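Local coordinates for protein dephospho-CoA kinase (Aquifex aeolicus, PDB 2IF2) that probably catalyses the ATP-dependent phosphorylation of the 3'-hydroxyl of dephospho-coenzyme A, the last step of coenzyme A biosynthesis, at residues 22-27 and 184-189; 26-31 and 107-112. All blocks are in the same frame, centred on the assembly; numbering follows the deposited sequence.

How the contacts relate
The two contacts start from the same piece of chain, share A26 and Y27, and have their centres about 11 Å apart. Helix 14-23, which begins within the P-loop, ends in contact 1, where its C-terminal turn meets helix 178-190 near the end of the chain. The chain then enters strand 27-30, which in contact 2 joins strand 108-111 at the border of a parallel sheet with strand order 2-3-1-4-5, as in P-loop kinases. A hydrogen bond from R22 NE to V28 O and packing of Y189 CE2 near L107 CG tie the contacts together. The helix carrying predicted ATP-binding residues is thereby seated between the C-terminal helix and the sheet.

Contact 1 (22-27 and 184-189); sequences RELGAY and QVKKVY
L24 lies against Y189 where helix 14-23 stops in a Schellman motif, so that the end of the helix that begins within the P-loop packs on the C-terminal helix 178-190. The leucine can be followed outward. Its CB sits over one face of the Y189 ring, 4.1 Å from the ring centroid and only 10° off the normal, a CH-pi contact. CG, placed beside the backbone N and anti to the carbonyl carbon (chi1 -71°), sends the two methyls past the ring to the helix surface. CD1 settles 3.9 Å from Y189 CB and also meets V185 CG2, at 4.3 Å. L24 and Y189 slide past each other in opposite directions, the ring heading for the turn while the leucine heads for the helix. CD2 turns to the aliphatic part of K186, 4.1 Å from its CG; the two side chains cross at about a right angle, and the lysine chain, bent at its third torsion, leads its amine away.

At G25, with its positive phi of 127°, the chain leaves helical geometry; a side chain at that angle would run into the carbonyl oxygen of L24. F21 of helix 14-23 also touches Y189. Beyond the glycine, the methyl of A26 approaches the far part of the ring, its CB 4.2 Å from Y189 CE2.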
ATOM      1  N   ARG A  22      13.138   1.319  -7.726  1.00 37.69           N
ATOM      2  CA  ARG A  22      14.223   1.125  -6.767  1.00 37.55           C
ATOM      3  C   ARG A  22      15.530   0.903  -7.506  1.00 37.33           C
ATOM      4  O   ARG A  22      16.605   1.356  -7.082  1.00 36.34           O
ATOM      5  CB  ARG A  22      13.965  -0.078  -5.859  1.00 37.45           C
ATOM      6  CG  ARG A  22      12.852   0.104  -4.843  1.00 37.47           C
ATOM      7  CD  ARG A  22      13.045  -0.832  -3.640  1.00 37.91           C
ATOM      8  NE  ARG A  22      11.774  -1.175  -3.002  1.00 36.25           N
ATOM      9  CZ  ARG A  22      10.872  -1.977  -3.553  1.00 36.17           C
ATOM     10  NH1 ARG A  22      11.113  -2.524  -4.745  1.00 32.30           N
ATOM     11  NH2 ARG A  22       9.723  -2.205  -2.930  1.00 36.14           N
ATOM     12  N   GLU A  23      15.432   0.176  -8.610  1.00 36.66           N
ATOM     13  CA  GLU A  23      16.588  -0.095  -9.433  1.00 34.90           C
ATOM     14  C   GLU A  23      17.083   1.242  -9.914  1.00 34.59           C
ATOM     15  O   GLU A  23      18.274   1.526  -9.844  1.00 35.98           O
ATOM     16  CB  GLU A  23      16.189  -0.967 -10.610  1.00 34.38           C
ATOM     17  CG  GLU A  23      15.794  -2.366 -10.190  1.00 35.94           C
ATOM     18  CD  GLU A  23      14.683  -2.953 -11.048  1.00 37.20           C
ATOM     19  OE1 GLU A  23      14.623  -2.644 -12.261  1.00 37.36           O
ATOM     20  OE2 GLU A  23      13.880  -3.737 -10.502  1.00 37.70           O
ATOM     21  N   LEU A  24      16.168   2.086 -10.373  1.00 34.89           N
ATOM     22  CA  LEU A  24      16.565   3.403 -10.870  1.00 35.65           C
ATOM     23  C   LEU A  24      17.244   4.262  -9.796  1.00 37.69           C
ATOM     24  O   LEU A  24      17.935   5.225 -10.116  1.00 37.83           O
ATOM     25  CB  LEU A  24      15.350   4.122 -11.480  1.00 32.22           C
ATOM     26  CG  LEU A  24      14.827   3.548 -12.815  1.00 30.36           C
ATOM     27  CD1 LEU A  24      13.420   4.048 -13.115  1.00 25.54           C
ATOM     28  CD2 LEU A  24      15.789   3.920 -13.942  1.00 27.52           C
ATOM     29  N   GLY A  25      17.068   3.899  -8.527  1.00 40.98           N
ATOM     30  CA  GLY A  25      17.697   4.656  -7.448  1.00 43.39           C
ATOM     31  C   GLY A  25      16.725   5.108  -6.372  1.00 44.16           C
ATOM     32  O   GLY A  25      17.098   5.349  -5.222  1.00 43.12           O
ATOM     33  N   ALA A  26      15.462   5.222  -6.757  1.00 45.22           N
ATOM     34  CA  ALA A  26      14.427   5.649  -5.838  1.00 45.91           C
ATOM     35  C   ALA A  26      14.359   4.735  -4.622  1.00 45.99           C
ATOM     36  O   ALA A  26      14.795   3.586  -4.675  1.00 45.01           O
ATOM     37  CB  ALA A  26      13.077   5.670  -6.559  1.00 46.82           C
ATOM     38  N   TYR A  27      13.815   5.267  -3.529  1.00 47.67           N
ATOM     39  CA  TYR A  27      13.638   4.525  -2.282  1.00 49.04           C
ATOM     40  C   TYR A  27      12.147   4.290  -2.100  1.00 50.23           C
ATOM     41  O   TYR A  27      11.445   5.137  -1.553  1.00 50.11           O
ATOM     42  CB  TYR A  27      14.161   5.320  -1.084  1.00 47.81           C
ATOM     43  CG  TYR A  27      14.136   4.534   0.214  1.00 48.64           C
ATOM     44  CD1 TYR A  27      12.939   4.272   0.886  1.00 48.38           C
ATOM     45  CD2 TYR A  27      15.311   4.010   0.751  1.00 49.63           C
ATOM     46  CE1 TYR A  27      12.916   3.498   2.065  1.00 47.93           C
ATOM     47  CE2 TYR A  27      15.299   3.235   1.926  1.00 48.50           C
ATOM     48  CZ  TYR A  27      14.101   2.983   2.576  1.00 47.46           C
ATOM     49  OH  TYR A  27      14.104   2.216   3.720  1.00 43.34           O
ATOM     50  N   GLN A 184       8.045   3.639 -19.334  1.00 51.57           N
ATOM     51  CA  GLN A 184       7.215   4.711 -18.768  1.00 51.10           C
ATOM     52  C   GLN A 184       7.724   5.198 -17.417  1.00 51.61           C
ATOM     53  O   GLN A 184       7.893   6.400 -17.205  1.00 51.22           O
ATOM     54  CB  GLN A 184       5.767   4.238 -18.606  1.00 50.39           C
ATOM     55  CG  GLN A 184       4.860   4.594 -19.765  1.00 49.92           C
ATOM     56  CD  GLN A 184       3.918   3.466 -20.139  1.00 49.18           C
ATOM     57  OE1 GLN A 184       3.171   2.964 -19.300  1.00 47.55           O
ATOM     58  NE2 GLN A 184       3.960   3.051 -21.409  1.00 50.37           N
ATOM     59  N   VAL A 185       7.945   4.268 -16.496  1.00 52.18           N
ATOM     60  CA  VAL A 185       8.448   4.641 -15.185  1.00 52.98           C
ATOM     61  C   VAL A 185       9.730   5.445 -15.391  1.00 52.70           C
ATOM     62  O   VAL A 185       9.930   6.484 -14.761  1.00 53.17           O
ATOM     63  CB  VAL A 185       8.747   3.396 -14.304  1.00 53.72           C
ATOM     64  CG1 VAL A 185       7.494   2.553 -14.150  1.00 53.78           C
ATOM     65  CG2 VAL A 185       9.854   2.574 -14.921  1.00 54.81           C
ATOM     66  N   LYS A 186      10.586   4.979 -16.293  1.00 52.21           N
ATOM     67  CA  LYS A 186      11.835   5.681 -16.555  1.00 53.25           C
ATOM     68  C   LYS A 186      11.587   7.141 -16.893  1.00 54.20           C
ATOM     69  O   LYS A 186      12.296   8.023 -16.412  1.00 54.61           O
ATOM     70  CB  LYS A 186      12.600   5.013 -17.696  1.00 52.32           C
ATOM     71  CG  LYS A 186      13.443   3.847 -17.243  1.00 50.36           C
ATOM     72  CD  LYS A 186      14.421   3.429 -18.311  1.00 48.54           C
ATOM     73  CE  LYS A 186      13.709   2.808 -19.491  1.00 48.58           C
ATOM     74  NZ  LYS A 186      14.655   2.231 -20.487  1.00 48.58           N
ATOM     75  N   LYS A 187      10.585   7.378 -17.733  1.00 54.53           N
ATOM     76  CA  LYS A 187      10.222   8.728 -18.127  1.00 54.44           C
ATOM     77  C   LYS A 187       9.825   9.471 -16.858  1.00 54.10           C
ATOM     78  O   LYS A 187      10.324  10.561 -16.582  1.00 54.35           O
ATOM     79  CB  LYS A 187       9.044   8.700 -19.097  1.00 56.11           C
ATOM     80  CG  LYS A 187       8.617  10.064 -19.599  1.00 59.24           C
ATOM     81  CD  LYS A 187       7.216  10.035 -20.213  1.00 62.39           C
ATOM     82  CE  LYS A 187       6.734  11.448 -20.546  1.00 64.42           C
ATOM     83  NZ  LYS A 187       5.363  11.473 -21.115  1.00 64.54           N
ATOM     84  N   VAL A 188       8.941   8.876 -16.068  1.00 52.83           N
ATOM     85  CA  VAL A 188       8.520   9.530 -14.845  1.00 52.27           C
ATOM     86  C   VAL A 188       9.685   9.818 -13.908  1.00 51.78           C
ATOM     87  O   VAL A 188       9.820  10.928 -13.415  1.00 51.09           O
ATOM     88  CB  VAL A 188       7.453   8.705 -14.115  1.00 52.30           C
ATOM     89  CG1 VAL A 188       7.134   9.339 -12.758  1.00 52.43           C
ATOM     90  CG2 VAL A 188       6.197   8.644 -14.966  1.00 51.44           C
ATOM     91  N   TYR A 189      10.533   8.832 -13.666  1.00 52.72           N
ATOM     92  CA  TYR A 189      11.659   9.061 -12.781  1.00 56.54           C
ATOM     93  C   TYR A 189      12.482  10.272 -13.237  1.00 60.84           C
ATOM     94  O   TYR A 189      13.088  10.974 -12.416  1.00 61.57           O
ATOM     95  CB  TYR A 189      12.541   7.814 -12.704  1.00 53.58           C
ATOM     96  CG  TYR A 189      13.769   7.987 -11.841  1.00 51.54           C
ATOM     97  CD1 TYR A 189      14.965   8.428 -12.388  1.00 51.09           C
ATOM     98  CD2 TYR A 189      13.728   7.741 -10.474  1.00 50.79           C
ATOM     99  CE1 TYR A 189      16.092   8.619 -11.600  1.00 50.35           C
ATOM    100  CE2 TYR A 189      14.858   7.929  -9.673  1.00 49.62           C
ATOM    101  CZ  TYR A 189      16.032   8.373 -10.246  1.00 49.82           C
ATOM    102  OH  TYR A 189      17.153   8.583  -9.479  1.00 49.66           O
TER

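Contact 2 (26-31 and 107-112); sequences AYVLDA and LFILEA
Y27 N donates to L107 O across 2.6 Å, nearly straight (175°), opening the pairing of parallel strands 27-30 and 108-111 at one border of the P-loop kinase sheet. Y27 O accepts from I109 N, L29 N donates to I109 O at 2.9 Å, L29 O takes E111 N, and A31 N reaches E111 O.

Y27 and F108 lie side by side on one face, their planes 17° apart but so slid that the rings barely overlap; Y27 CD1 is 3.7 Å from F108 CD2. L29 CD2 comes to the edge of the F108 ring, and helix 95-101 covers this face through I98 and I95. Replacing F108 by alanine would probably open a gap beneath that helix and deprive the Y27 ring and L29 methyl of a neighbour.

On the other face V28 CG1 meets I109 CG2 at 4.1 Å. D30 is an N-cap, its OD1 bonded to K33 N. Its OD2 lies 3.2 Å from E111 OE1, like charges without a hydrogen bond; K14, predicted to bind ATP, touches E111 and probably offsets its charge. Standing between backbone N and carbonyl carbon, E111 CG directs the extended chain to the D30 carboxylate and packs 3.5 Å from D30 CA.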
ATOM      1  N   ALA A  26      15.462   5.222  -6.757  1.00 45.22           N
ATOM      2  CA  ALA A  26      14.427   5.649  -5.838  1.00 45.91           C
ATOM      3  C   ALA A  26      14.359   4.735  -4.622  1.00 45.99           C
ATOM      4  O   ALA A  26      14.795   3.586  -4.675  1.00 45.01           O
ATOM      5  CB  ALA A  26      13.077   5.670  -6.559  1.00 46.82           C
ATOM      6  N   TYR A  27      13.815   5.267  -3.529  1.00 47.67           N
ATOM      7  CA  TYR A  27      13.638   4.525  -2.282  1.00 49.04           C
ATOM      8  C   TYR A  27      12.147   4.290  -2.100  1.00 50.23           C
ATOM      9  O   TYR A  27      11.445   5.137  -1.553  1.00 50.11           O
ATOM     10  CB  TYR A  27      14.161   5.320  -1.084  1.00 47.81           C
ATOM     11  CG  TYR A  27      14.136   4.534   0.214  1.00 48.64           C
ATOM     12  CD1 TYR A  27      12.939   4.272   0.886  1.00 48.38           C
ATOM     13  CD2 TYR A  27      15.311   4.010   0.751  1.00 49.63           C
ATOM     14  CE1 TYR A  27      12.916   3.498   2.065  1.00 47.93           C
ATOM     15  CE2 TYR A  27      15.299   3.235   1.926  1.00 48.50           C
ATOM     16  CZ  TYR A  27      14.101   2.983   2.576  1.00 47.46           C
ATOM     17  OH  TYR A  27      14.104   2.216   3.720  1.00 43.34           O
ATOM     18  N   VAL A  28      11.672   3.136  -2.558  1.00 51.35           N
ATOM     19  CA  VAL A  28      10.264   2.795  -2.451  1.00 52.26           C
ATOM     20  C   VAL A  28      10.005   1.953  -1.217  1.00 53.12           C
ATOM     21  O   VAL A  28      10.643   0.915  -1.039  1.00 53.08           O
ATOM     22  CB  VAL A  28       9.790   1.990  -3.659  1.00 52.99           C
ATOM     23  CG1 VAL A  28       8.274   1.928  -3.669  1.00 54.22           C
ATOM     24  CG2 VAL A  28      10.324   2.603  -4.938  1.00 53.66           C
ATOM     25  N   LEU A  29       9.070   2.415  -0.378  1.00 54.10           N
ATOM     26  CA  LEU A  29       8.665   1.735   0.863  1.00 55.02           C
ATOM     27  C   LEU A  29       7.218   1.254   0.787  1.00 57.33           C
ATOM     28  O   LEU A  29       6.275   2.061   0.772  1.00 58.17           O
ATOM     29  CB  LEU A  29       8.806   2.664   2.086  1.00 51.86           C
ATOM     30  CG  LEU A  29       8.099   2.304   3.409  1.00 48.41           C
ATOM     31  CD1 LEU A  29       8.586   0.971   3.937  1.00 46.66           C
ATOM     32  CD2 LEU A  29       8.361   3.393   4.429  1.00 44.69           C
ATOM     33  N   ASP A  30       7.065  -0.069   0.747  1.00 58.32           N
ATOM     34  CA  ASP A  30       5.763  -0.734   0.692  1.00 58.55           C
ATOM     35  C   ASP A  30       5.073  -0.537   2.042  1.00 58.25           C
ATOM     36  O   ASP A  30       5.401  -1.202   3.026  1.00 57.70           O
ATOM     37  CB  ASP A  30       5.961  -2.227   0.434  1.00 59.69           C
ATOM     38  CG  ASP A  30       4.662  -2.961   0.210  1.00 60.23           C
ATOM     39  OD1 ASP A  30       3.631  -2.600   0.822  1.00 60.48           O
ATOM     40  OD2 ASP A  30       4.676  -3.923  -0.580  1.00 62.13           O
ATOM     41  N   ALA A  31       4.121   0.386   2.079  1.00 57.99           N
ATOM     42  CA  ALA A  31       3.384   0.683   3.297  1.00 57.48           C
ATOM     43  C   ALA A  31       2.591  -0.523   3.794  1.00 57.04           C
ATOM     44  O   ALA A  31       2.679  -0.899   4.960  1.00 54.76           O
ATOM     45  CB  ALA A  31       2.453   1.855   3.050  1.00 58.13           C
ATOM     46  N   LEU A 107      14.887  10.033  -4.008  1.00 71.93           N
ATOM     47  CA  LEU A 107      13.524   9.876  -4.475  1.00 69.72           C
ATOM     48  C   LEU A 107      12.809   8.878  -3.578  1.00 69.51           C
ATOM     49  O   LEU A 107      12.964   7.667  -3.725  1.00 70.09           O
ATOM     50  CB  LEU A 107      13.537   9.414  -5.934  1.00 67.82           C
ATOM     51  CG  LEU A 107      12.361   9.792  -6.837  1.00 66.18           C
ATOM     52  CD1 LEU A 107      11.337   8.698  -6.799  1.00 65.88           C
ATOM     53  CD2 LEU A 107      11.772  11.133  -6.414  1.00 64.70           C
ATOM     54  N   PHE A 108      12.041   9.407  -2.631  1.00 68.84           N
ATOM     55  CA  PHE A 108      11.298   8.590  -1.687  1.00 67.65           C
ATOM     56  C   PHE A 108       9.851   8.371  -2.130  1.00 67.89           C
ATOM     57  O   PHE A 108       9.060   9.312  -2.205  1.00 67.81           O
ATOM     58  CB  PHE A 108      11.341   9.246  -0.306  1.00 65.97           C
ATOM     59  CG  PHE A 108      10.553   8.515   0.734  1.00 65.31           C
ATOM     60  CD1 PHE A 108       9.228   8.838   0.974  1.00 64.93           C
ATOM     61  CD2 PHE A 108      11.122   7.471   1.447  1.00 65.42           C
ATOM     62  CE1 PHE A 108       8.481   8.130   1.904  1.00 64.34           C
ATOM     63  CE2 PHE A 108      10.382   6.757   2.380  1.00 64.99           C
ATOM     64  CZ  PHE A 108       9.060   7.087   2.606  1.00 64.37           C
ATOM     65  N   ILE A 109       9.518   7.120  -2.430  1.00 68.11           N
ATOM     66  CA  ILE A 109       8.173   6.760  -2.854  1.00 69.06           C
ATOM     67  C   ILE A 109       7.546   5.847  -1.808  1.00 70.64           C
ATOM     68  O   ILE A 109       8.252   5.129  -1.096  1.00 70.79           O
ATOM     69  CB  ILE A 109       8.185   6.022  -4.207  1.00 68.20           C
ATOM     70  CG1 ILE A 109       8.822   6.914  -5.275  1.00 68.16           C
ATOM     71  CG2 ILE A 109       6.763   5.621  -4.591  1.00 66.16           C
ATOM     72  CD1 ILE A 109       8.972   6.256  -6.644  1.00 68.05           C
ATOM     73  N   LEU A 110       6.220   5.879  -1.718  1.00 72.09           N
ATOM     74  CA  LEU A 110       5.495   5.051  -0.761  1.00 72.34           C
ATOM     75  C   LEU A 110       4.298   4.390  -1.442  1.00 73.25           C
ATOM     76  O   LEU A 110       3.389   5.070  -1.904  1.00 73.18           O
ATOM     77  CB  LEU A 110       5.034   5.914   0.421  1.00 70.50           C
ATOM     78  CG  LEU A 110       4.203   5.233   1.508  1.00 68.94           C
ATOM     79  CD1 LEU A 110       4.663   5.681   2.877  1.00 67.67           C
ATOM     80  CD2 LEU A 110       2.743   5.555   1.296  1.00 68.15           C
ATOM     81  N   GLU A 111       4.305   3.065  -1.517  1.00 74.41           N
ATOM     82  CA  GLU A 111       3.205   2.354  -2.149  1.00 75.79           C
ATOM     83  C   GLU A 111       2.316   1.690  -1.110  1.00 76.33           C
ATOM     84  O   GLU A 111       2.786   0.892  -0.300  1.00 76.23           O
ATOM     85  CB  GLU A 111       3.729   1.292  -3.105  1.00 76.83           C
ATOM     86  CG  GLU A 111       4.601   0.272  -2.427  1.00 78.34           C
ATOM     87  CD  GLU A 111       4.654  -1.035  -3.178  1.00 80.22           C
ATOM     88  OE1 GLU A 111       5.560  -1.846  -2.868  1.00 81.80           O
ATOM     89  OE2 GLU A 111       3.791  -1.259  -4.065  1.00 78.71           O
ATOM     90  N   ALA A 112       1.026   2.024  -1.153  1.00 77.06           N
ATOM     91  CA  ALA A 112       0.039   1.493  -0.222  1.00 77.68           C
ATOM     92  C   ALA A 112      -1.220   1.052  -0.951  1.00 78.30           C
ATOM     93  O   ALA A 112      -2.066   0.367  -0.379  1.00 78.90           O
ATOM     94  CB  ALA A 112      -0.309   2.544   0.817  1.00 77.30           C
TER